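Local coordinates for protein amphiphysin (Drosophila melanogaster, PDB 1URU) that probably senses and stabilises curved membranes during endocytosis, binding them through the banana-shaped dimer that its coiled-coil BAR domain forms, at residues Arg140-Tyr145 and Arg180-Leu185; Lys132-Lys137 and Thr187-Glu192; Ala107-Lys112 and Ala213-Phe218. One frame throughout, in Å; residues are numbered along the deposited sequence.

Interaction 1. Residues Arg140-Tyr145 and Arg180-Leu185; sequences RKLIDY and RTYEIL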
loop_
_atom_site.group_PDB
_atom_site.type_symbol
_atom_site.label_atom_id
_atom_site.label_comp_id
_atom_site.label_asym_id
_atom_site.label_seq_id
_atom_site.Cartn_x
_atom_site.Cartn_y
_atom_site.Cartn_z
ATOM N N ARG A 140 -1.043 45.810 -1.518
ATOM C CA ARG A 140 -2.003 46.621 -2.263
ATOM C C ARG A 140 -2.141 48.012 -1.611
ATOM O O ARG A 140 -1.958 49.036 -2.266
ATOM C CB ARG A 140 -3.333 45.861 -2.292
ATOM C CG ARG A 140 -4.473 46.462 -3.086
ATOM C CD ARG A 140 -5.716 45.569 -3.070
ATOM N NE ARG A 140 -5.341 44.161 -3.277
ATOM C CZ ARG A 140 -5.668 43.127 -2.479
ATOM N NH1 ARG A 140 -6.407 43.301 -1.378
ATOM N NH2 ARG A 140 -5.248 41.893 -2.794
ATOM N N LYS A 141 -2.418 48.023 -0.309
ATOM C CA LYS A 141 -2.512 49.244 0.487
ATOM C C LYS A 141 -1.241 50.127 0.397
ATOM O O LYS A 141 -1.317 51.349 0.613
ATOM C CB LYS A 141 -2.795 48.909 1.970
ATOM C CG LYS A 141 -4.014 47.997 2.248
ATOM C CD LYS A 141 -5.280 48.748 2.663
ATOM C CE LYS A 141 -6.485 48.439 1.745
ATOM N NZ LYS A 141 -7.272 49.672 1.420
ATOM N N LEU A 142 -0.093 49.512 0.097
ATOM C CA LEU A 142 1.168 50.231 -0.039
ATOM C C LEU A 142 1.225 51.002 -1.366
ATOM O O LEU A 142 1.507 52.191 -1.353
ATOM C CB LEU A 142 2.374 49.284 0.099
ATOM C CG LEU A 142 3.811 49.822 -0.105
ATOM C CD1 LEU A 142 4.101 51.015 0.755
ATOM C CD2 LEU A 142 4.869 48.766 0.169
ATOM N N ILE A 143 0.944 50.363 -2.506
ATOM C CA ILE A 143 0.955 51.096 -3.799
ATOM C C ILE A 143 -0.189 52.131 -3.952
ATOM O O ILE A 143 -0.138 52.975 -4.849
ATOM C CB ILE A 143 0.947 50.147 -5.037
ATOM C CG1 ILE A 143 -0.486 49.625 -5.289
ATOM C CG2 ILE A 143 2.051 49.060 -4.909
ATOM C CD1 ILE A 143 -0.595 48.445 -6.233
ATOM N N ASP A 144 -1.221 52.038 -3.112
ATOM C CA ASP A 144 -2.298 53.022 -3.073
ATOM C C ASP A 144 -1.811 54.248 -2.293
ATOM O O ASP A 144 -2.099 55.384 -2.669
ATOM C CB ASP A 144 -3.546 52.402 -2.424
ATOM C CG ASP A 144 -4.762 53.348 -2.404
ATOM O OD1 ASP A 144 -5.375 53.494 -1.319
ATOM O OD2 ASP A 144 -5.194 53.969 -3.412
ATOM N N TYR A 145 -1.053 53.996 -1.224
ATOM C CA TYR A 145 -0.550 55.036 -0.320
ATOM C C TYR A 145 0.567 55.830 -0.968
ATOM O O TYR A 145 0.555 57.054 -0.890
ATOM C CB TYR A 145 -0.094 54.402 1.002
ATOM C CG TYR A 145 0.868 55.187 1.892
ATOM C CD1 TYR A 145 0.765 56.566 2.065
ATOM C CD2 TYR A 145 1.864 54.515 2.611
ATOM C CE1 TYR A 145 1.661 57.260 2.909
ATOM C CE2 TYR A 145 2.753 55.186 3.455
ATOM C CZ TYR A 145 2.651 56.556 3.604
ATOM O OH TYR A 145 3.535 57.201 4.453
ATOM N N ARG A 180 -2.578 55.439 7.714
ATOM C CA ARG A 180 -3.030 54.794 8.948
ATOM C C ARG A 180 -3.319 53.320 8.647
ATOM O O ARG A 180 -2.887 52.425 9.371
ATOM C CB ARG A 180 -4.279 55.495 9.514
ATOM C CG ARG A 180 -4.876 54.898 10.836
ATOM C CD ARG A 180 -4.487 55.666 12.141
ATOM N NE ARG A 180 -4.389 54.824 13.358
ATOM C CZ ARG A 180 -3.904 55.242 14.546
ATOM N NH1 ARG A 180 -3.462 56.491 14.696
ATOM N NH2 ARG A 180 -3.854 54.413 15.588
ATOM N N THR A 181 -4.015 53.084 7.545
ATOM C CA THR A 181 -4.477 51.758 7.143
ATOM C C THR A 181 -3.310 50.834 6.746
ATOM O O THR A 181 -3.321 49.642 7.047
ATOM C CB THR A 181 -5.552 51.900 5.993
ATOM O OG1 THR A 181 -6.504 50.837 6.064
ATOM C CG2 THR A 181 -4.961 51.760 4.591
ATOM N N TYR A 182 -2.303 51.386 6.078
ATOM C CA TYR A 182 -1.108 50.626 5.712
ATOM C C TYR A 182 -0.231 50.316 6.937
ATOM O O TYR A 182 0.257 49.197 7.081
ATOM C CB TYR A 182 -0.273 51.392 4.681
ATOM C CG TYR A 182 1.094 50.784 4.515
ATOM C CD1 TYR A 182 1.238 49.530 3.945
ATOM C CD2 TYR A 182 2.239 51.429 4.977
ATOM C CE1 TYR A 182 2.481 48.954 3.810
ATOM C CE2 TYR A 182 3.485 50.853 4.843
ATOM C CZ TYR A 182 3.592 49.617 4.262
ATOM O OH TYR A 182 4.803 49.004 4.116
ATOM N N GLU A 183 -0.025 51.336 7.782
ATOM C CA GLU A 183 0.775 51.259 9.015
ATOM C C GLU A 183 0.337 50.063 9.848
ATOM O O GLU A 183 1.153 49.230 10.205
ATOM C CB GLU A 183 0.645 52.543 9.877
ATOM C CG GLU A 183 1.632 53.694 9.621
ATOM C CD GLU A 183 1.335 54.943 10.485
ATOM O OE1 GLU A 183 0.466 54.833 11.401
ATOM O OE2 GLU A 183 1.959 56.031 10.262
ATOM N N ILE A 184 -0.952 49.963 10.151
ATOM C CA ILE A 184 -1.426 48.885 11.033
ATOM C C ILE A 184 -1.157 47.517 10.406
ATOM O O ILE A 184 -0.704 46.614 11.101
ATOM C CB ILE A 184 -2.923 49.050 11.468
ATOM C CG1 ILE A 184 -3.333 47.960 12.474
ATOM C CG2 ILE A 184 -3.875 48.947 10.284
ATOM C CD1 ILE A 184 -2.424 47.806 13.758
ATOM N N LEU A 185 -1.400 47.386 9.105
ATOM C CA LEU A 185 -1.199 46.123 8.396
ATOM C C LEU A 185 0.277 45.727 8.340
ATOM O O LEU A 185 0.626 44.637 8.750
ATOM C CB LEU A 185 -1.733 46.217 6.966
ATOM C CG LEU A 185 -2.997 45.473 6.534
ATOM C CD1 LEU A 185 -2.866 45.108 5.067
ATOM C CD2 LEU A 185 -3.286 44.224 7.363
#

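Interaction 2. Residues Lys132-Lys137 and Thr187-Glu192; sequences KKKVEK and TELHDE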
loop_
_atom_site.group_PDB
_atom_site.type_symbol
_atom_site.label_atom_id
_atom_site.label_comp_id
_atom_site.label_asym_id
_atom_site.label_seq_id
_atom_site.Cartn_x
_atom_site.Cartn_y
_atom_site.Cartn_z
ATOM N N LYS A 132 -1.470 34.717 3.149
ATOM C CA LYS A 132 -1.110 35.219 1.811
ATOM C C LYS A 132 -2.107 36.311 1.417
ATOM O O LYS A 132 -1.738 37.345 0.898
ATOM C CB LYS A 132 -1.097 34.060 0.790
ATOM C CG LYS A 132 -0.662 34.407 -0.628
ATOM C CD LYS A 132 -0.357 33.147 -1.455
ATOM C CE LYS A 132 0.390 33.463 -2.778
ATOM N NZ LYS A 132 0.517 32.280 -3.689
ATOM N N LYS A 133 -3.376 36.091 1.710
ATOM C CA LYS A 133 -4.388 37.097 1.444
ATOM C C LYS A 133 -4.088 38.394 2.195
ATOM O O LYS A 133 -4.225 39.489 1.633
ATOM C CB LYS A 133 -5.774 36.577 1.828
ATOM C CG LYS A 133 -6.903 37.318 1.125
ATOM C CD LYS A 133 -8.286 36.678 1.358
ATOM C CE LYS A 133 -9.423 37.723 1.154
ATOM N NZ LYS A 133 -10.743 37.080 0.834
ATOM N N LYS A 134 -3.665 38.275 3.454
ATOM C CA LYS A 134 -3.304 39.449 4.228
ATOM C C LYS A 134 -2.070 40.148 3.674
ATOM O O LYS A 134 -1.991 41.366 3.691
ATOM C CB LYS A 134 -3.069 39.091 5.675
ATOM C CG LYS A 134 -3.088 40.279 6.591
ATOM C CD LYS A 134 -2.989 39.818 8.016
ATOM C CE LYS A 134 -3.003 40.968 8.999
ATOM N NZ LYS A 134 -3.578 40.508 10.290
ATOM N N VAL A 135 -1.101 39.392 3.183
ATOM C CA VAL A 135 0.092 40.006 2.628
ATOM C C VAL A 135 -0.209 40.780 1.350
ATOM O O VAL A 135 0.325 41.864 1.152
ATOM C CB VAL A 135 1.152 38.980 2.327
ATOM C CG1 VAL A 135 2.227 39.570 1.428
ATOM C CG2 VAL A 135 1.752 38.457 3.628
ATOM N N GLU A 136 -1.050 40.210 0.486
ATOM C CA GLU A 136 -1.477 40.853 -0.760
ATOM C C GLU A 136 -2.334 42.088 -0.451
ATOM O O GLU A 136 -2.389 43.016 -1.240
ATOM C CB GLU A 136 -2.233 39.846 -1.661
ATOM C CG GLU A 136 -1.301 38.869 -2.376
ATOM C CD GLU A 136 -1.954 37.566 -2.864
ATOM O OE1 GLU A 136 -2.748 36.942 -2.136
ATOM O OE2 GLU A 136 -1.624 37.126 -3.989
ATOM N N LYS A 137 -2.991 42.102 0.704
ATOM C CA LYS A 137 -3.663 43.313 1.169
ATOM C C LYS A 137 -2.662 44.382 1.618
ATOM O O LYS A 137 -2.888 45.545 1.400
ATOM C CB LYS A 137 -4.635 43.015 2.305
ATOM C CG LYS A 137 -5.661 44.105 2.511
ATOM C CD LYS A 137 -6.608 43.786 3.686
ATOM C CE LYS A 137 -6.960 45.047 4.510
ATOM N NZ LYS A 137 -7.197 44.731 5.957
ATOM N N THR A 187 2.688 46.649 10.195
ATOM C CA THR A 187 3.178 46.391 11.551
ATOM C C THR A 187 2.757 45.003 12.026
ATOM O O THR A 187 3.558 44.267 12.624
ATOM C CB THR A 187 2.685 47.491 12.519
ATOM O OG1 THR A 187 3.527 48.642 12.389
ATOM C CG2 THR A 187 2.852 47.087 13.979
ATOM N N GLU A 188 1.501 44.660 11.744
ATOM C CA GLU A 188 0.947 43.363 12.097
ATOM C C GLU A 188 1.691 42.239 11.377
ATOM O O GLU A 188 1.948 41.194 11.958
ATOM C CB GLU A 188 -0.538 43.296 11.759
ATOM C CG GLU A 188 -1.441 43.805 12.866
ATOM C CD GLU A 188 -2.891 43.944 12.423
ATOM O OE1 GLU A 188 -3.303 43.221 11.479
ATOM O OE2 GLU A 188 -3.626 44.771 13.023
ATOM N N LEU A 189 2.041 42.462 10.118
ATOM C CA LEU A 189 2.743 41.453 9.350
ATOM C C LEU A 189 4.217 41.296 9.780
ATOM O O LEU A 189 4.808 40.201 9.679
ATOM C CB LEU A 189 2.630 41.756 7.849
ATOM C CG LEU A 189 1.449 41.136 7.046
ATOM C CD1 LEU A 189 0.516 40.217 7.861
ATOM C CD2 LEU A 189 0.650 42.195 6.360
ATOM N N HIS A 190 4.812 42.382 10.267
ATOM C CA HIS A 190 6.192 42.336 10.729
ATOM C C HIS A 190 6.350 41.463 11.972
ATOM O O HIS A 190 7.415 40.920 12.194
ATOM C CB HIS A 190 6.723 43.749 10.959
ATOM C CG HIS A 190 7.486 44.280 9.801
ATOM N ND1 HIS A 190 8.712 43.771 9.434
ATOM C CD2 HIS A 190 7.184 45.236 8.894
ATOM C CE1 HIS A 190 9.137 44.408 8.359
ATOM N NE2 HIS A 190 8.224 45.293 8.002
ATOM N N ASP A 191 5.286 41.340 12.757
ATOM C CA ASP A 191 5.219 40.409 13.885
ATOM C C ASP A 191 4.603 39.067 13.499
ATOM O O ASP A 191 5.079 38.009 13.922
ATOM C CB ASP A 191 4.351 40.983 15.011
ATOM C CG ASP A 191 4.951 42.233 15.679
ATOM O OD1 ASP A 191 6.167 42.532 15.529
ATOM O OD2 ASP A 191 4.239 42.971 16.383
ATOM N N GLU A 192 3.536 39.092 12.708
ATOM C CA GLU A 192 2.770 37.879 12.485
ATOM C C GLU A 192 3.539 36.859 11.636
ATOM O O GLU A 192 3.477 35.667 11.895
ATOM C CB GLU A 192 1.389 38.182 11.876
ATOM C CG GLU A 192 0.332 38.532 12.914
ATOM C CD GLU A 192 -0.957 39.046 12.294
ATOM O OE1 GLU A 192 -1.399 38.509 11.248
ATOM O OE2 GLU A 192 -1.541 39.997 12.844
#

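Interaction 3. Residues Ala107-Lys112 and Ala213-Phe218; sequences ADFAHK and ATEQVF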
loop_
_atom_site.group_PDB
_atom_site.type_symbol
_atom_site.label_atom_id
_atom_site.label_comp_id
_atom_site.label_asym_id
_atom_site.label_seq_id
_atom_site.Cartn_x
_atom_site.Cartn_y
_atom_site.Cartn_z
ATOM N N ALA A 107 -6.566 -1.159 10.798
ATOM C CA ALA A 107 -7.578 -0.124 10.961
ATOM C C ALA A 107 -7.225 0.986 11.981
ATOM O O ALA A 107 -7.619 2.127 11.755
ATOM C CB ALA A 107 -8.903 -0.738 11.280
ATOM N N ASP A 108 -6.519 0.675 13.085
ATOM C CA ASP A 108 -6.013 1.727 13.983
ATOM C C ASP A 108 -5.104 2.605 13.121
ATOM O O ASP A 108 -5.332 3.808 13.005
ATOM C CB ASP A 108 -5.188 1.231 15.201
ATOM C CG ASP A 108 -5.829 0.071 15.944
ATOM O OD1 ASP A 108 -7.062 -0.081 15.835
ATOM O OD2 ASP A 108 -5.172 -0.748 16.669
ATOM N N PHE A 109 -4.090 1.967 12.526
ATOM C CA PHE A 109 -3.090 2.598 11.675
ATOM C C PHE A 109 -3.752 3.594 10.736
ATOM O O PHE A 109 -3.440 4.770 10.778
ATOM C CB PHE A 109 -2.300 1.520 10.911
ATOM C CG PHE A 109 -1.158 2.052 10.073
ATOM C CD1 PHE A 109 -0.183 2.874 10.624
ATOM C CD2 PHE A 109 -1.054 1.716 8.721
ATOM C CE1 PHE A 109 0.876 3.365 9.834
ATOM C CE2 PHE A 109 -0.014 2.188 7.936
ATOM C CZ PHE A 109 0.948 3.015 8.482
ATOM N N ALA A 110 -4.715 3.149 9.944
ATOM C CA ALA A 110 -5.345 4.026 8.946
ATOM C C ALA A 110 -6.237 5.120 9.564
ATOM O O ALA A 110 -6.437 6.165 8.949
ATOM C CB ALA A 110 -6.145 3.202 7.925
ATOM N N HIS A 111 -6.780 4.862 10.756
ATOM C CA HIS A 111 -7.606 5.830 11.496
ATOM C C HIS A 111 -6.669 6.906 12.018
ATOM O O HIS A 111 -6.861 8.104 11.759
ATOM C CB HIS A 111 -8.405 5.125 12.631
ATOM C CG HIS A 111 -8.993 6.041 13.680
ATOM N ND1 HIS A 111 -10.168 6.749 13.500
ATOM C CD2 HIS A 111 -8.590 6.310 14.948
ATOM C CE1 HIS A 111 -10.446 7.432 14.601
ATOM N NE2 HIS A 111 -9.502 7.186 15.492
ATOM N N LYS A 112 -5.633 6.458 12.717
ATOM C CA LYS A 112 -4.655 7.346 13.302
ATOM C C LYS A 112 -3.995 8.231 12.227
ATOM O O LYS A 112 -3.702 9.390 12.500
ATOM C CB LYS A 112 -3.612 6.547 14.076
ATOM C CG LYS A 112 -4.111 5.807 15.325
ATOM C CD LYS A 112 -2.922 5.159 16.027
ATOM C CE LYS A 112 -3.270 4.280 17.236
ATOM N NZ LYS A 112 -2.368 3.033 17.290
ATOM N N ALA A 213 5.138 7.420 15.783
ATOM C CA ALA A 213 4.601 6.551 16.819
ATOM C C ALA A 213 3.485 5.653 16.281
ATOM O O ALA A 213 3.302 4.518 16.733
ATOM C CB ALA A 213 4.048 7.417 17.947
ATOM N N THR A 214 2.710 6.189 15.346
ATOM C CA THR A 214 1.604 5.472 14.752
ATOM C C THR A 214 2.179 4.350 13.935
ATOM O O THR A 214 1.714 3.201 14.024
ATOM C CB THR A 214 0.791 6.432 13.862
ATOM O OG1 THR A 214 0.257 7.480 14.677
ATOM C CG2 THR A 214 -0.422 5.772 13.248
ATOM N N GLU A 215 3.215 4.707 13.169
ATOM C CA GLU A 215 3.959 3.767 12.357
ATOM C C GLU A 215 4.602 2.710 13.250
ATOM O O GLU A 215 4.459 1.527 13.016
ATOM C CB GLU A 215 5.030 4.484 11.544
ATOM C CG GLU A 215 4.505 5.478 10.522
ATOM C CD GLU A 215 4.235 4.875 9.150
ATOM O OE1 GLU A 215 4.037 3.662 9.023
ATOM O OE2 GLU A 215 4.215 5.645 8.182
ATOM N N GLN A 216 5.283 3.145 14.297
ATOM C CA GLN A 216 5.994 2.230 15.189
ATOM C C GLN A 216 5.054 1.179 15.749
ATOM O O GLN A 216 5.330 -0.009 15.685
ATOM C CB GLN A 216 6.683 3.013 16.330
ATOM C CG GLN A 216 6.675 2.369 17.743
ATOM C CD GLN A 216 7.500 1.106 17.828
ATOM O OE1 GLN A 216 8.631 1.059 17.347
ATOM N NE2 GLN A 216 6.938 0.076 18.443
ATOM N N VAL A 217 3.936 1.632 16.300
ATOM C CA VAL A 217 3.008 0.738 16.967
ATOM C C VAL A 217 2.452 -0.267 15.960
ATOM O O VAL A 217 2.485 -1.461 16.225
ATOM C CB VAL A 217 1.898 1.537 17.700
ATOM C CG1 VAL A 217 0.610 0.738 17.831
ATOM C CG2 VAL A 217 2.391 1.981 19.072
ATOM N N PHE A 218 1.976 0.217 14.807
ATOM C CA PHE A 218 1.442 -0.641 13.731
ATOM C C PHE A 218 2.429 -1.702 13.269
ATOM O O PHE A 218 2.082 -2.868 13.113
ATOM C CB PHE A 218 1.044 0.210 12.532
ATOM C CG PHE A 218 0.863 -0.566 11.267
ATOM C CD1 PHE A 218 -0.257 -1.366 11.083
ATOM C CD2 PHE A 218 1.803 -0.486 10.244
ATOM C CE1 PHE A 218 -0.439 -2.079 9.907
ATOM C CE2 PHE A 218 1.629 -1.191 9.056
ATOM C CZ PHE A 218 0.507 -1.992 8.894
HETATM O O HOH W 1 -0.810 2.540 14.514
#

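Interaction 1. Residues Arg140-Tyr145 and Arg180-Leu185
Lys141 O accepts the helical hydrogen bond of Tyr145 N at 3.2 Å, and Tyr182 CB packs beside it across the contact, 4.2 Å from Lys141 O. No hydrogen bond joins the two segments. They belong to the antiparallel coiled coil of the BAR domain, where helix 92-156 and helix 172-239 run in nearly opposite directions (147° between the two short segments) with axes 9.2 Å apart. Tyr182 is the central, buried side chain. Its CG stands anti to the backbone N (chi1 168°), which carries the ring along the flank of Leu142, the two side chains lying side by side and pointing the same way. Leu142 CD1 sits over one face of the phenol, offset toward the rim and 4.1 Å from the ring centroid, a CH-pi contact, while Leu142 CB packs on Tyr182 CE1. At Tyr182 CD2, Tyr145 comes in obliquely: the centroids are 5.9 Å apart and the planes 36° from each other. Arg138 of the same helix also touches Tyr182, and Tyr145 reaches on to Ala178 and Arg179. Along the margin the aliphatic part of Lys141, bent beyond CG, crosses the side chains of Thr181 and Leu185 at about a right angle: its CG lies near Leu185 CD1, and its CD meets Thr181 CG2 at 3.6 Å.

Interaction 2. Residues Lys132-Lys137 and Thr187-Glu192
Lys134 NZ donates to two glutamates of the facing helix, at 3.0 Å to Glu188 OE1 and 3.1 Å to Glu192 OE1, and both pairs are salt bridges. A third, weak bond of 3.3 Å from Lys134 NZ to Glu192 OE2 makes the hold on that carboxylate two-pronged. The two acids are met differently: Glu192 OE1 offers its syn lone pair, whereas Glu188 OE1 is approached on its anti side, 24° out of the carboxylate plane. Spaced one helical turn apart, the glutamates both extend beyond CG and cross the lysine at about a right angle, a salt-bridge network in which the two carboxylates probably offset the charge of the ammonium group. Lys134 spans the gap because CG is anti to the backbone N (chi1 -163°) and the rest of the chain is stretched out. On its way its methylenes run over Leu189, CD lying 3.5 Å from Leu189 CD1. Deeper in, Val135 CG2 approaches Leu189 CG at 4.4 Å, a looser apolar contact between two buried residues. The segments' axes are 10.7 Å apart and 142° from one another. Beneath the salt bridges, helix 35-84 completes the three-helix coiled coil of the BAR domain: Leu43 packs on Val135, Phe39 on Leu189, and the ring of His190 meets Phe39 edge-to-face.

Interaction 3. Residues Ala107-Lys112 and Ala213-Phe218
Phe109 lays its ring flat over that of Phe218 in an offset stack, with centroids 4.0 Å apart and planes only 9° from parallel. The overlap extends to the stems, Phe109 CD1 lying 3.5 Å from Phe218 CB. The stack forms the buried centre of an antiparallel pairing of helix 92-156 with helix 172-239, whose segment axes here approach to 9.7 Å with 175° between their directions, as in the coiled coil of a BAR domain. Glu215 approaches the far edge of the Phe109 ring: its chain bends at chi2 (-90°), and the end of a side chain whose root points away comes back to bring OE1 within 3.2 Å of Phe109 CZ, near the ring plane. The other oxygen, OE2, is weakly hydrogen-bonded to Tyr63 of helix 35-84, which also packs on Phe109. At the other flank Lys112 and Thr214 slide past each other in opposite directions, with Thr214 CG2 3.4 Å from Lys112 CB, while Thr214 OG1 is bonded to Thr210 O in its own helix. The lysine then reaches a water: Lys112 NZ donates to it at 3.2 Å, and the water donates a hydrogen bond to Thr214 O at 2.7 Å. Trp106 meets Phe218 edge-to-face, and the second subunit lies close by, its Tyr226 packing on Glu215. The stacked rings thus form the apolar centre of the contact, with polar groups around them. The carboxylate of Glu215 lies at the ring edge of Phe109, a placing that may be mildly favourable beside its weak bond to Tyr63, while the ammonium group of Lys112 makes its polar link to the opposite helix through the water and its methylenes pack on Thr214.

In the fold
All three contacts join helix 92-156 to helix 172-239, two long antiparallel members of the three-helix coiled coil. Their first segments follow the order 107-112, 132-137, 140-145, and their partners return in reverse, 180-185, 187-192, 213-218, so interaction 1 is closest to the turn between the helices and interaction 3 farthest. Interactions 1 and 2 are neighbours, centres 11 Å apart, bridged by Leu185, which packs against Lys134 and Lys137. Interaction 3 lies beyond the chain's centre, its own centre about 38 Å from that of interaction 2 and 48 Å from that of interaction 1, and near the second subunit. The pairing thus extends from the dimer region into the arm, consistent with an elongated membrane-curving scaffold.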